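Local coordinates for uncharacterized protein DUF1185 (Bordetella bronchiseptica RB50, PDB 3BYQ), which is of unknown function but adopts a variant of the Bacillus chorismate mutase fold and may take part in amino-acid metabolism, at residues Asp70-Asp75 / Met168-Arg173; Ala36-Pro41 / Met51-Glu56. All blocks are in the same frame, centred on the assembly; numbering follows the deposited sequence.

Contact 1: Asp70-Asp75 / Met168-Arg173; sequences DTLGKD and MGTGAR. With EDO (1,2-ethanediol), chain T; EDO (1,2-ethanediol), chain P.
Leu72 at the C-terminal end of helix 51-72 reaches over the end of strand 161-169, joining helix to sheet in this variant of the Bacillus chorismate mutase fold. One methyl does the touching: Leu72 CD1 lies 3.4 Å from the carbonyl oxygen Met168 O and 3.9 Å from Met168 CB. With CG anti to the carbonyl carbon (chi1 -67°) and CD1 extending the chain (chi2 179°), the leucine sends this branch straight out to the strand. The selenomethionine Met168 offers only the base of its side chain here; the rest of the chain, extended beyond CG, packs on Ala65, Leu68 and Val69 of the same helix. Lys30 and Ala32 of strand 29-39 also touch Leu72, and Gly73 ends the helix with positive phi. No hydrogen bond crosses between the segments. Thr170, where the chain has left the strand, adds its methyl CG2 at 4.3 Å from Leu72 CD1, a loose approach, while its polar atoms serve other partners. Its hydroxyl also bonds to Lys30 N, and an ethanediol, probably from the crystallisation liquor, bridges side chain and backbone: O1 of the diol lies 2.7 Å from Thr170 OG1, and O2 donates to Thr170 O, also at 2.7 Å.

Contact 2: Ala36-Pro41 / Met51-Glu56; sequences AVIRNP and MPFMAE
Phe53, in the first turn of helix 51-72, points its ring at the end of strand 29-39 and the loop that follows, where Ile38 and Pro41 receive it. The contacts between these segments are wholly apolar. Ile38 meets the ring at its edge, near the ring plane: the terminal methyl Ile38 CD1 is 4.0 Å from Phe53 CZ, the two side chains arriving from opposite directions. CG1 of the isoleucine sits between backbone N and carbonyl carbon (chi1 77°), and the nearly extended chi2 then carries CD1 out toward the helix. Pro41 approaches obliquely, its CD 3.9 Å from both CE1 and CZ of Phe53, so these two ring atoms carry contacts to both residues. Aromatic packing extends this cluster, for Tyr42 meets Phe53 edge-to-face, and Ile162 of strand 161-169 touches Phe53 as well. Polar groups hold the surrounding backbone instead: Asn40 OD1 accepts a hydrogen bond from Tyr42 N in the turn leaving the strand, and Ile38 pairs through its backbone with Ile162. Since no hydrogen bond or salt bridge links the two segments, the start of the helix is held against the strand end by van der Waals and hydrophobic contact alone between them.

Contacts 1 and 2 fasten the two ends of one element, helix 51-72, to the same sheet. Contact 2 joins its N-terminal turn to strand 29-39, whereas contact 1 joins its last turn to strand 161-169, the antiparallel neighbour of that strand. Their centres are 27 Å apart, on opposite sides of the chain's centre, and their nearest atoms stay about 12 Å from each other. Contact 2 closes before contact 1 opens along the chain. No active site is established; an ethanediol, probably from the crystallisation liquor, hydrogen-bonds to Thr170 in contact 1, while one lies about 6 Å from the Pro41 side chain. A second subunit lies against residues of the same segments, Arg173 in 168-173 and Met51 and Met54 in 51-56.

Contact 1: Asp70-Asp75 / Met168-Arg173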
# COMPACT_ATOMS: atom_id res chain seq x y z
N ASP B 70 30.03 -12.72 -1.04
CA ASP B 70 30.99 -11.84 -0.38
C ASP B 70 30.40 -11.23 0.91
O ASP B 70 31.11 -10.94 1.86
CB ASP B 70 31.47 -10.71 -1.29
CG ASP B 70 32.35 -11.22 -2.46
OD1 ASP B 70 32.72 -12.42 -2.47
OD2 ASP B 70 32.63 -10.40 -3.39
N THR B 71 29.09 -11.04 0.92
CA THR B 71 28.40 -10.43 2.06
C THR B 71 28.18 -11.40 3.20
O THR B 71 28.45 -11.09 4.35
CB THR B 71 27.02 -9.83 1.60
OG1 THR B 71 27.26 -8.85 0.58
CG2 THR B 71 26.21 -9.25 2.76
N LEU B 72 27.68 -12.59 2.87
CA LEU B 72 27.34 -13.57 3.89
C LEU B 72 28.44 -14.55 4.24
O LEU B 72 28.41 -15.14 5.33
CB LEU B 72 26.10 -14.35 3.49
CG LEU B 72 24.77 -13.59 3.41
CD1 LEU B 72 23.62 -14.54 2.96
CD2 LEU B 72 24.42 -12.95 4.76
N GLY B 73 29.38 -14.71 3.32
CA GLY B 73 30.48 -15.67 3.42
C GLY B 73 30.08 -16.94 2.70
O GLY B 73 29.02 -17.51 2.93
N LYS B 74 30.95 -17.39 1.80
CA LYS B 74 30.69 -18.56 0.95
C LYS B 74 30.36 -19.81 1.75
O LYS B 74 29.55 -20.62 1.31
CB LYS B 74 31.90 -18.83 0.02
N ASP B 75 30.92 -19.92 2.94
CA ASP B 75 30.72 -21.10 3.78
C ASP B 75 29.41 -21.09 4.58
O ASP B 75 29.08 -22.05 5.28
CB ASP B 75 31.86 -21.23 4.78
N MSE B 168 20.06 -15.01 -0.81
CA MSE B 168 20.76 -16.09 -0.09
C MSE B 168 20.56 -15.91 1.40
O MSE B 168 20.38 -14.79 1.88
CB MSE B 168 22.25 -16.16 -0.37
CG MSE B 168 22.59 -16.47 -1.84
SE MSE B 168 24.51 -16.59 -1.99
CE MSE B 168 24.62 -16.52 -3.92
N GLY B 169 20.62 -17.03 2.09
CA GLY B 169 20.44 -17.06 3.54
C GLY B 169 21.27 -18.14 4.19
O GLY B 169 21.74 -19.06 3.52
N THR B 170 21.39 -18.04 5.52
CA THR B 170 22.36 -18.83 6.30
C THR B 170 21.85 -20.05 7.05
O THR B 170 22.66 -20.84 7.55
CB THR B 170 23.08 -17.93 7.32
OG1 THR B 170 22.11 -17.45 8.27
CG2 THR B 170 23.75 -16.80 6.61
N GLY B 171 20.53 -20.22 7.11
CA GLY B 171 19.99 -21.35 7.84
C GLY B 171 18.49 -21.49 7.83
O GLY B 171 17.82 -20.94 6.98
N ALA B 172 18.03 -22.20 8.86
CA ALA B 172 16.62 -22.54 9.08
C ALA B 172 15.84 -21.39 9.70
O ALA B 172 16.41 -20.43 10.24
CB ALA B 172 16.52 -23.77 9.96
N ARG B 173 14.52 -21.51 9.65
CA ARG B 173 13.67 -20.57 10.40
C ARG B 173 14.12 -20.58 11.88
O ARG B 173 14.48 -21.63 12.44
CB ARG B 173 12.20 -20.96 10.37
CG ARG B 173 11.55 -20.93 8.99
CD ARG B 173 10.04 -21.20 9.04
NE ARG B 173 9.74 -22.52 9.57
CZ ARG B 173 9.89 -23.64 8.88
NH1 ARG B 173 10.32 -23.62 7.63
NH2 ARG B 173 9.61 -24.80 9.47
C1 EDO T . 22.44 -19.27 11.32
O1 EDO T . 21.50 -19.20 10.25
C2 EDO T . 23.27 -20.55 11.31
O2 EDO T . 22.91 -21.37 10.20
C1 EDO P . 18.58 -19.82 12.49
O1 EDO P . 18.97 -20.07 11.14
C2 EDO P . 18.15 -21.09 13.17
O2 EDO P . 19.23 -22.04 13.16

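Contact 2: Ala36-Pro41 / Met51-Glu56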
# COMPACT_ATOMS: atom_id res chain seq x y z
N ALA B 36 19.10 -5.35 -8.68
CA ALA B 36 19.53 -4.39 -9.70
C ALA B 36 18.32 -3.97 -10.53
O ALA B 36 17.53 -4.82 -10.99
CB ALA B 36 20.60 -4.99 -10.62
N VAL B 37 18.26 -2.65 -10.76
CA VAL B 37 17.24 -2.01 -11.57
C VAL B 37 17.89 -1.65 -12.88
O VAL B 37 18.87 -0.93 -12.91
CB VAL B 37 16.68 -0.75 -10.92
CG1 VAL B 37 15.66 -0.09 -11.82
CG2 VAL B 37 16.06 -1.08 -9.55
N ILE B 38 17.37 -2.24 -13.95
CA ILE B 38 17.89 -2.04 -15.30
C ILE B 38 16.84 -1.55 -16.27
O ILE B 38 15.67 -1.67 -16.03
CB ILE B 38 18.59 -3.29 -15.86
CG1 ILE B 38 17.60 -4.37 -16.35
CG2 ILE B 38 19.59 -3.88 -14.83
CD1 ILE B 38 18.24 -5.51 -17.22
N ARG B 39 17.28 -0.90 -17.33
CA ARG B 39 16.37 -0.46 -18.38
C ARG B 39 15.84 -1.70 -19.08
O ARG B 39 16.57 -2.67 -19.29
CB ARG B 39 17.10 0.42 -19.39
CG ARG B 39 16.19 0.98 -20.46
CD ARG B 39 16.92 2.00 -21.33
NE ARG B 39 18.00 1.38 -22.07
CZ ARG B 39 17.86 0.70 -23.21
NH1 ARG B 39 16.66 0.50 -23.72
NH2 ARG B 39 18.94 0.19 -23.81
N ASN B 40 14.57 -1.66 -19.44
CA ASN B 40 13.97 -2.73 -20.21
C ASN B 40 14.08 -2.41 -21.69
O ASN B 40 13.36 -1.54 -22.17
CB ASN B 40 12.48 -2.89 -19.86
CG ASN B 40 11.84 -4.08 -20.53
OD1 ASN B 40 12.42 -4.68 -21.41
ND2 ASN B 40 10.63 -4.43 -20.09
N PRO B 41 14.95 -3.11 -22.44
CA PRO B 41 15.07 -2.77 -23.87
C PRO B 41 13.86 -3.11 -24.74
O PRO B 41 13.84 -2.73 -25.93
CB PRO B 41 16.26 -3.63 -24.33
CG PRO B 41 16.90 -4.13 -23.14
CD PRO B 41 15.83 -4.24 -22.10
N MSE B 51 15.99 -14.31 -26.42
CA MSE B 51 17.11 -15.22 -26.09
C MSE B 51 18.44 -14.48 -25.89
O MSE B 51 19.17 -14.80 -24.95
CB MSE B 51 17.21 -16.38 -27.09
CG MSE B 51 15.94 -17.16 -27.23
SE MSE B 51 15.32 -17.93 -25.56
CE MSE B 51 16.56 -19.39 -25.53
N PRO B 52 18.77 -13.50 -26.76
CA PRO B 52 19.98 -12.73 -26.52
C PRO B 52 20.01 -12.01 -25.17
O PRO B 52 21.04 -12.02 -24.49
CB PRO B 52 19.99 -11.73 -27.68
CG PRO B 52 19.29 -12.47 -28.78
CD PRO B 52 18.20 -13.20 -28.09
N PHE B 53 18.88 -11.44 -24.78
CA PHE B 53 18.74 -10.74 -23.50
C PHE B 53 18.97 -11.71 -22.35
O PHE B 53 19.76 -11.46 -21.43
CB PHE B 53 17.34 -10.10 -23.46
CG PHE B 53 17.05 -9.23 -22.24
CD1 PHE B 53 17.93 -8.24 -21.83
CD2 PHE B 53 15.84 -9.33 -21.61
CE1 PHE B 53 17.63 -7.41 -20.76
CE2 PHE B 53 15.54 -8.51 -20.53
CZ PHE B 53 16.44 -7.53 -20.11
N MSE B 54 18.33 -12.86 -22.43
CA MSE B 54 18.47 -13.90 -21.39
C MSE B 54 19.91 -14.34 -21.25
O MSE B 54 20.42 -14.54 -20.14
CB MSE B 54 17.57 -15.09 -21.68
CG MSE B 54 17.48 -16.04 -20.55
SE MSE B 54 16.10 -17.35 -20.78
CE MSE B 54 16.92 -18.38 -22.17
N ALA B 55 20.59 -14.46 -22.39
CA ALA B 55 22.01 -14.86 -22.41
C ALA B 55 22.90 -13.83 -21.74
O ALA B 55 23.75 -14.18 -20.89
CB ALA B 55 22.48 -15.11 -23.86
N GLU B 56 22.72 -12.57 -22.09
CA GLU B 56 23.55 -11.52 -21.51
C GLU B 56 23.32 -11.32 -20.00
O GLU B 56 24.25 -11.03 -19.26
CB GLU B 56 23.41 -10.19 -22.23
CG GLU B 56 24.59 -9.29 -21.87
CD GLU B 56 24.51 -7.90 -22.44
OE1 GLU B 56 23.70 -7.68 -23.38
OE2 GLU B 56 25.31 -7.06 -21.94